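Local atomic coordinates of N-acetylglucosamine-6-phosphate deacetylase (Mycobacterium smegmatis, PDB entry 6FV4), a protein that probably removes the acetyl group from N-acetylglucosamine-6-phosphate as a metal-dependent hydrolase of the NagA family. Residues A200-T205 with A218-G223; A214-G219 with T245-V250. The protein carries 1 engineered substitution. All blocks are in the same frame, centred on the assembly; numbering follows the deposited sequence.

Contact 1 (A200-T205 with A218-G223); sequences AAVGHT and AGATVG. With CD (cadmium ion), chain J.
Two backbone hydrogen bonds join Ala200-Val202 to Ala220-Gly223 in parallel. Thr221 N donates to Ala200 O (3.0 Å), and Val202 N donates to Val222 O (2.8 Å). Each of these oxygens takes one N-H and one CA-H: Ala201 CA comes to 3.1 Å of Val222 O, and Ala220 CA makes a similar CA-H...O contact with Ala200 O.

Apolar packing involves both sheet faces. On one, Ala201 CB meets Val222 CG1 at 3.8 Å; with chi1 168° this methyl stands anti to the backbone N and lies against the alanine. Val202 CG2, on the other face, reaches Ala220 CB at 3.9 Å, and Ala200 CB lies beside the same methyl, 4.3 Å from Ala220 CB. Pro181 also packs on Val202.

Water 1 bridges the two segments: it accepts from Ala200 N, donates to Gly219 O (2.7 Å) and is also bonded to Thr221 OG1. Gly219, with positive phi, forms the Schellman motif after helix 209-217.

Beyond the strand end, His204 binds the cadmium ion through NE2 at 2.3 Å, together with Glu138, His150, His225 and a water. Adjacent parallel strands with metal ligands at their C-terminal ends are characteristic of the beta/alpha barrel of the amidohydrolase superfamily.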
ATOM      1  N   ALA B 200      12.297   2.634  19.394  1.00 28.67           N
ATOM      2  CA  ALA B 200      11.580   3.879  19.176  1.00 25.49           C
ATOM      3  C   ALA B 200      10.461   3.603  18.179  1.00 29.88           C
ATOM      4  O   ALA B 200      10.718   3.109  17.074  1.00 28.62           O
ATOM      5  CB  ALA B 200      12.529   4.971  18.681  1.00 27.24           C
ATOM      6  N   ALA B 201       9.220   3.877  18.582  1.00 28.27           N
ATOM      7  CA  ALA B 201       8.060   3.734  17.716  1.00 29.74           C
ATOM      8  C   ALA B 201       7.531   5.112  17.335  1.00 30.31           C
ATOM      9  O   ALA B 201       7.656   6.061  18.104  1.00 28.52           O
ATOM     10  CB  ALA B 201       6.962   2.908  18.403  1.00 25.51           C
ATOM     11  N   VAL B 202       6.961   5.231  16.124  1.00 30.39           N
ATOM     12  CA  VAL B 202       6.323   6.468  15.672  1.00 29.51           C
ATOM     13  C   VAL B 202       4.819   6.301  15.830  1.00 27.91           C
ATOM     14  O   VAL B 202       4.257   5.280  15.422  1.00 29.04           O
ATOM     15  CB  VAL B 202       6.683   6.807  14.210  1.00 29.40           C
ATOM     16  CG1 VAL B 202       5.794   7.934  13.682  1.00 29.94           C
ATOM     17  CG2 VAL B 202       8.113   7.229  14.089  1.00 28.48           C
ATOM     18  N   GLY B 203       4.163   7.297  16.416  1.00 25.82           N
ATOM     19  CA  GLY B 203       2.740   7.193  16.669  1.00 24.09           C
ATOM     20  C   GLY B 203       2.221   8.497  17.228  1.00 25.93           C
ATOM     21  O   GLY B 203       2.990   9.406  17.560  1.00 27.87           O
ATOM     22  N   HIS B 204       0.890   8.585  17.298  1.00 24.83           N
ATOM     23  CA  HIS B 204       0.186   9.707  17.925  1.00 28.26           C
ATOM     24  C   HIS B 204       0.745  11.050  17.469  1.00 30.01           C
ATOM     25  O   HIS B 204       1.160  11.886  18.268  1.00 29.74           O
ATOM     26  CB  HIS B 204       0.241   9.585  19.448  1.00 28.57           C
ATOM     27  CG  HIS B 204      -0.754   8.616  19.979  1.00 23.00           C
ATOM     28  ND1 HIS B 204      -1.965   9.006  20.508  1.00 23.58           N
ATOM     29  CD2 HIS B 204      -0.736   7.265  20.022  1.00 21.82           C
ATOM     30  CE1 HIS B 204      -2.650   7.937  20.866  1.00 27.85           C
ATOM     31  NE2 HIS B 204      -1.930   6.867  20.576  1.00 22.79           N
ATOM     32  N   THR B 205       0.731  11.247  16.148  1.00 30.78           N
ATOM     33  CA  THR B 205       1.537  12.292  15.558  1.00 26.42           C
ATOM     34  C   THR B 205       0.836  12.890  14.347  1.00 32.79           C
ATOM     35  O   THR B 205       0.089  12.214  13.638  1.00 28.17           O
ATOM     36  CB  THR B 205       2.912  11.739  15.164  1.00 29.39           C
ATOM     37  OG1 THR B 205       3.646  12.735  14.447  1.00 35.08           O
ATOM     38  CG2 THR B 205       2.766  10.490  14.305  1.00 32.20           C
ATOM     39  N   ALA B 218      16.748   8.322  12.123  1.00 31.18           N
ATOM     40  CA  ALA B 218      17.303   8.448  13.465  1.00 32.05           C
ATOM     41  C   ALA B 218      17.193   7.160  14.274  1.00 32.17           C
ATOM     42  O   ALA B 218      17.738   7.087  15.385  1.00 33.16           O
ATOM     43  CB  ALA B 218      16.609   9.594  14.204  1.00 32.13           C
ATOM     44  N   GLY B 219      16.497   6.147  13.763  1.00 30.63           N
ATOM     45  CA  GLY B 219      16.465   4.848  14.411  1.00 28.69           C
ATOM     46  C   GLY B 219      15.100   4.327  14.794  1.00 26.12           C
ATOM     47  O   GLY B 219      15.024   3.247  15.401  1.00 30.50           O
ATOM     48  N   ALA B 220      14.003   5.009  14.482  1.00 27.23           N
ATOM     49  CA  ALA B 220      12.694   4.451  14.776  1.00 27.86           C
ATOM     50  C   ALA B 220      12.459   3.228  13.901  1.00 27.52           C
ATOM     51  O   ALA B 220      12.797   3.230  12.715  1.00 28.94           O
ATOM     52  CB  ALA B 220      11.606   5.507  14.552  1.00 27.92           C
ATOM     53  N   THR B 221      11.903   2.164  14.493  1.00 23.12           N
ATOM     54  CA  THR B 221      11.741   0.899  13.777  1.00 27.88           C
ATOM     55  C   THR B 221      10.346   0.308  13.905  1.00 28.99           C
ATOM     56  O   THR B 221      10.129  -0.826  13.450  1.00 26.92           O
ATOM     57  CB  THR B 221      12.744  -0.159  14.266  1.00 30.36           C
ATOM     58  OG1 THR B 221      12.617  -0.321  15.688  1.00 28.14           O
ATOM     59  CG2 THR B 221      14.180   0.213  13.893  1.00 30.50           C
ATOM     60  N   VAL B 222       9.408   1.013  14.545  1.00 27.21           N
ATOM     61  CA  VAL B 222       8.051   0.508  14.737  1.00 28.11           C
ATOM     62  C   VAL B 222       7.067   1.638  14.465  1.00 29.17           C
ATOM     63  O   VAL B 222       7.338   2.796  14.802  1.00 30.35           O
ATOM     64  CB  VAL B 222       7.855  -0.085  16.152  1.00 26.57           C
ATOM     65  CG1 VAL B 222       6.376  -0.339  16.435  1.00 24.04           C
ATOM     66  CG2 VAL B 222       8.653  -1.394  16.310  1.00 26.21           C
ATOM     67  N   GLY B 223       5.953   1.311  13.810  1.00 27.63           N
ATOM     68  CA  GLY B 223       4.809   2.204  13.727  1.00 25.87           C
ATOM     69  C   GLY B 223       3.738   1.788  14.719  1.00 29.05           C
ATOM     70  O   GLY B 223       3.232   0.665  14.660  1.00 26.58           O
TER
HETATM   71 CD    CD J 403      -2.971   4.862  21.162  1.00 27.76          CD
HETATM   72  O   HOH W   1      13.999   1.565  17.178  1.00 24.57           O
HETATM   73  O   HOH W   2      -5.361   5.448  20.348  1.00 31.32           O

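Contact 2 (A214-G219 with T245-V250); sequences AAIDAG and TEDSRV
The C-terminal end of helix 209-217 meets the turn that follows helix 240-246, and a salt-bridge network of Asp217, Asp247 and Arg249 links the two. Arg249 NH2 reaches Asp217 OD1 at 3.2 Å; the bond is bent, 140° at the hydrogen, and arrives on the anti side of the carboxylate, whose plane stands 37° from that of the guanidinium.

The grip of Arg249 on Asp247 is straighter. NE and NH2 come side-on to the carboxylate, one to each oxygen, with NH2 to Asp247 OD2 at 2.9 Å and both oxygens close to the guanidinium plane. A bend at chi3 (-72°) turns the guanidinium so that its NE/NH2 side faces Asp247. Asp247 OD1 also accepts from Arg249 N at 2.8 Å, forming an Asx turn within the type I beta turn Asp247-Val250. The aspartate is thus held by backbone and side chain of the same arginine, which should limit the rotation of both groups.

Ile216 points toward the turn and makes the apolar contact with Val250: its CG2 and CD1 each touch Val250 CG2 at 4.0 Å, the two side chains crossing at about a right angle. Ile216 CG2 also lies against the Asp247 carboxylate, 3.4 Å from OD2. Ile216 O lies over one face of the guanidinium, offset toward the rim. Water 3 donates to Asp217 O and accepts from Arg249 NH1 at 2.9 Å.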
ATOM      1  N   ALA B 214      12.614  11.152   8.678  1.00 29.69           N
ATOM      2  CA  ALA B 214      13.749  11.568   9.505  1.00 34.92           C
ATOM      3  C   ALA B 214      13.794  10.785  10.810  1.00 29.23           C
ATOM      4  O   ALA B 214      14.865  10.363  11.245  1.00 30.57           O
ATOM      5  CB  ALA B 214      13.688  13.070   9.793  1.00 33.83           C
ATOM      6  N   ALA B 215      12.630  10.561  11.426  1.00 27.12           N
ATOM      7  CA  ALA B 215      12.535   9.715  12.608  1.00 28.25           C
ATOM      8  C   ALA B 215      13.026   8.298  12.328  1.00 30.29           C
ATOM      9  O   ALA B 215      13.710   7.697  13.162  1.00 27.13           O
ATOM     10  CB  ALA B 215      11.090   9.711  13.122  1.00 28.06           C
ATOM     11  N   ILE B 216      12.717   7.760  11.146  1.00 28.00           N
ATOM     12  CA  ILE B 216      13.181   6.421  10.781  1.00 28.04           C
ATOM     13  C   ILE B 216      14.697   6.399  10.601  1.00 30.57           C
ATOM     14  O   ILE B 216      15.375   5.454  11.033  1.00 31.94           O
ATOM     15  CB  ILE B 216      12.444   5.941   9.511  1.00 27.27           C
ATOM     16  CG1 ILE B 216      10.944   5.825   9.795  1.00 28.06           C
ATOM     17  CG2 ILE B 216      13.023   4.623   9.022  1.00 25.06           C
ATOM     18  CD1 ILE B 216      10.076   5.618   8.518  1.00 25.03           C
ATOM     19  N   ASP B 217      15.254   7.429   9.957  1.00 33.03           N
ATOM     20  CA  ASP B 217      16.704   7.524   9.804  1.00 33.26           C
ATOM     21  C   ASP B 217      17.402   7.681  11.157  1.00 33.69           C
ATOM     22  O   ASP B 217      18.533   7.215  11.327  1.00 35.66           O
ATOM     23  CB  ASP B 217      17.050   8.691   8.882  1.00 34.31           C
ATOM     24  CG  ASP B 217      16.568   8.470   7.431  1.00 43.78           C
ATOM     25  OD1 ASP B 217      16.037   7.377   7.120  1.00 48.04           O
ATOM     26  OD2 ASP B 217      16.712   9.398   6.597  1.00 48.23           O
ATOM     27  N   ALA B 218      16.748   8.322  12.123  1.00 31.18           N
ATOM     28  CA  ALA B 218      17.303   8.448  13.465  1.00 32.05           C
ATOM     29  C   ALA B 218      17.193   7.160  14.274  1.00 32.17           C
ATOM     30  O   ALA B 218      17.738   7.087  15.385  1.00 33.16           O
ATOM     31  CB  ALA B 218      16.609   9.594  14.204  1.00 32.13           C
ATOM     32  N   GLY B 219      16.497   6.147  13.763  1.00 30.63           N
ATOM     33  CA  GLY B 219      16.465   4.848  14.411  1.00 28.69           C
ATOM     34  C   GLY B 219      15.100   4.327  14.794  1.00 26.12           C
ATOM     35  O   GLY B 219      15.024   3.247  15.401  1.00 30.50           O
ATOM     36  N   THR B 245       5.486   2.448   5.980  1.00 30.96           N
ATOM     37  CA  THR B 245       5.384   1.248   5.157  1.00 26.95           C
ATOM     38  C   THR B 245       6.516   1.149   4.147  1.00 27.43           C
ATOM     39  O   THR B 245       6.877   0.037   3.742  1.00 28.61           O
ATOM     40  CB  THR B 245       4.037   1.181   4.426  1.00 26.06           C
ATOM     41  OG1 THR B 245       3.790   2.405   3.727  1.00 30.94           O
ATOM     42  CG2 THR B 245       2.902   0.933   5.404  1.00 28.72           C
ATOM     43  N   GLU B 246       7.093   2.287   3.760  1.00 24.54           N
ATOM     44  CA  GLU B 246       8.103   2.317   2.714  1.00 26.06           C
ATOM     45  C   GLU B 246       9.424   1.700   3.172  1.00 31.87           C
ATOM     46  O   GLU B 246      10.095   1.023   2.388  1.00 29.22           O
ATOM     47  CB  GLU B 246       8.279   3.763   2.266  1.00 30.17           C
ATOM     48  CG  GLU B 246       9.623   4.173   1.738  1.00 38.68           C
ATOM     49  CD  GLU B 246       9.637   5.653   1.371  1.00 37.32           C
ATOM     50  OE1 GLU B 246      10.010   6.491   2.217  1.00 41.02           O
ATOM     51  OE2 GLU B 246       9.237   5.980   0.239  1.00 42.74           O
ATOM     52  N   ASP B 247       9.808   1.901   4.439  1.00 30.37           N
ATOM     53  CA  ASP B 247      11.155   1.571   4.902  1.00 29.24           C
ATOM     54  C   ASP B 247      11.229   0.160   5.496  1.00 30.37           C
ATOM     55  O   ASP B 247      10.497  -0.167   6.435  1.00 27.83           O
ATOM     56  CB  ASP B 247      11.606   2.594   5.933  1.00 32.20           C
ATOM     57  CG  ASP B 247      13.094   2.507   6.211  1.00 32.56           C
ATOM     58  OD1 ASP B 247      13.542   1.446   6.707  1.00 32.65           O
ATOM     59  OD2 ASP B 247      13.806   3.481   5.895  1.00 33.05           O
ATOM     60  N   SER B 248      12.145  -0.664   4.970  1.00 23.51           N
ATOM     61  CA  SER B 248      12.207  -2.070   5.362  1.00 24.88           C
ATOM     62  C   SER B 248      12.617  -2.264   6.820  1.00 27.62           C
ATOM     63  O   SER B 248      12.411  -3.354   7.372  1.00 26.60           O
ATOM     64  CB  SER B 248      13.186  -2.826   4.456  1.00 33.27           C
ATOM     65  OG  SER B 248      14.502  -2.304   4.584  1.00 36.23           O
ATOM     66  N   ARG B 249      13.199  -1.246   7.450  1.00 26.07           N
ATOM     67  CA  ARG B 249      13.590  -1.353   8.853  1.00 27.92           C
ATOM     68  C   ARG B 249      12.403  -1.319   9.813  1.00 32.05           C
ATOM     69  O   ARG B 249      12.579  -1.611  11.007  1.00 30.28           O
ATOM     70  CB  ARG B 249      14.535  -0.211   9.221  1.00 27.40           C
ATOM     71  CG  ARG B 249      15.930  -0.318   8.606  1.00 32.73           C
ATOM     72  CD  ARG B 249      16.722   0.951   8.871  1.00 33.68           C
ATOM     73  NE  ARG B 249      16.216   2.059   8.071  1.00 35.47           N
ATOM     74  CZ  ARG B 249      16.774   3.260   8.013  1.00 33.82           C
ATOM     75  NH1 ARG B 249      17.874   3.527   8.711  1.00 37.67           N
ATOM     76  NH2 ARG B 249      16.225   4.200   7.254  1.00 36.54           N
ATOM     77  N   VAL B 250      11.219  -0.931   9.342  1.00 25.81           N
ATOM     78  CA  VAL B 250      10.086  -0.641  10.215  1.00 26.63           C
ATOM     79  C   VAL B 250       9.123  -1.814  10.206  1.00 27.50           C
ATOM     80  O   VAL B 250       8.756  -2.322   9.136  1.00 26.15           O
ATOM     81  CB  VAL B 250       9.370   0.649   9.784  1.00 31.36           C
ATOM     82  CG1 VAL B 250       8.097   0.854  10.620  1.00 26.07           C
ATOM     83  CG2 VAL B 250      10.310   1.845   9.907  1.00 23.21           C
TER
HETATM   84  O   HOH W   3      19.445   5.981   8.565  1.00 45.66           O

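Overall arrangement
From strand 199-202 the chain passes through the metal ligand His204 into helix 209-217, then turns at Gly219 into strand 222-223; contact 1 closes this beta-alpha-beta unit by pairing its two strands. Contact 2 starts on the end of that helix and closes a longer loop, through helix 240-246 to the turn before strand 251-255. The two loops overlap over 214-223, and the contacts share Ala218 and Gly219. Their centres lie 8 Å apart, joined by a probable hydrogen bond from Ala220 N to Ala215 O and by packing of Thr221 and Gly223 on Arg249 and Val250. Contact 1 lies in the strand layer, contact 2 farther from the chain centre.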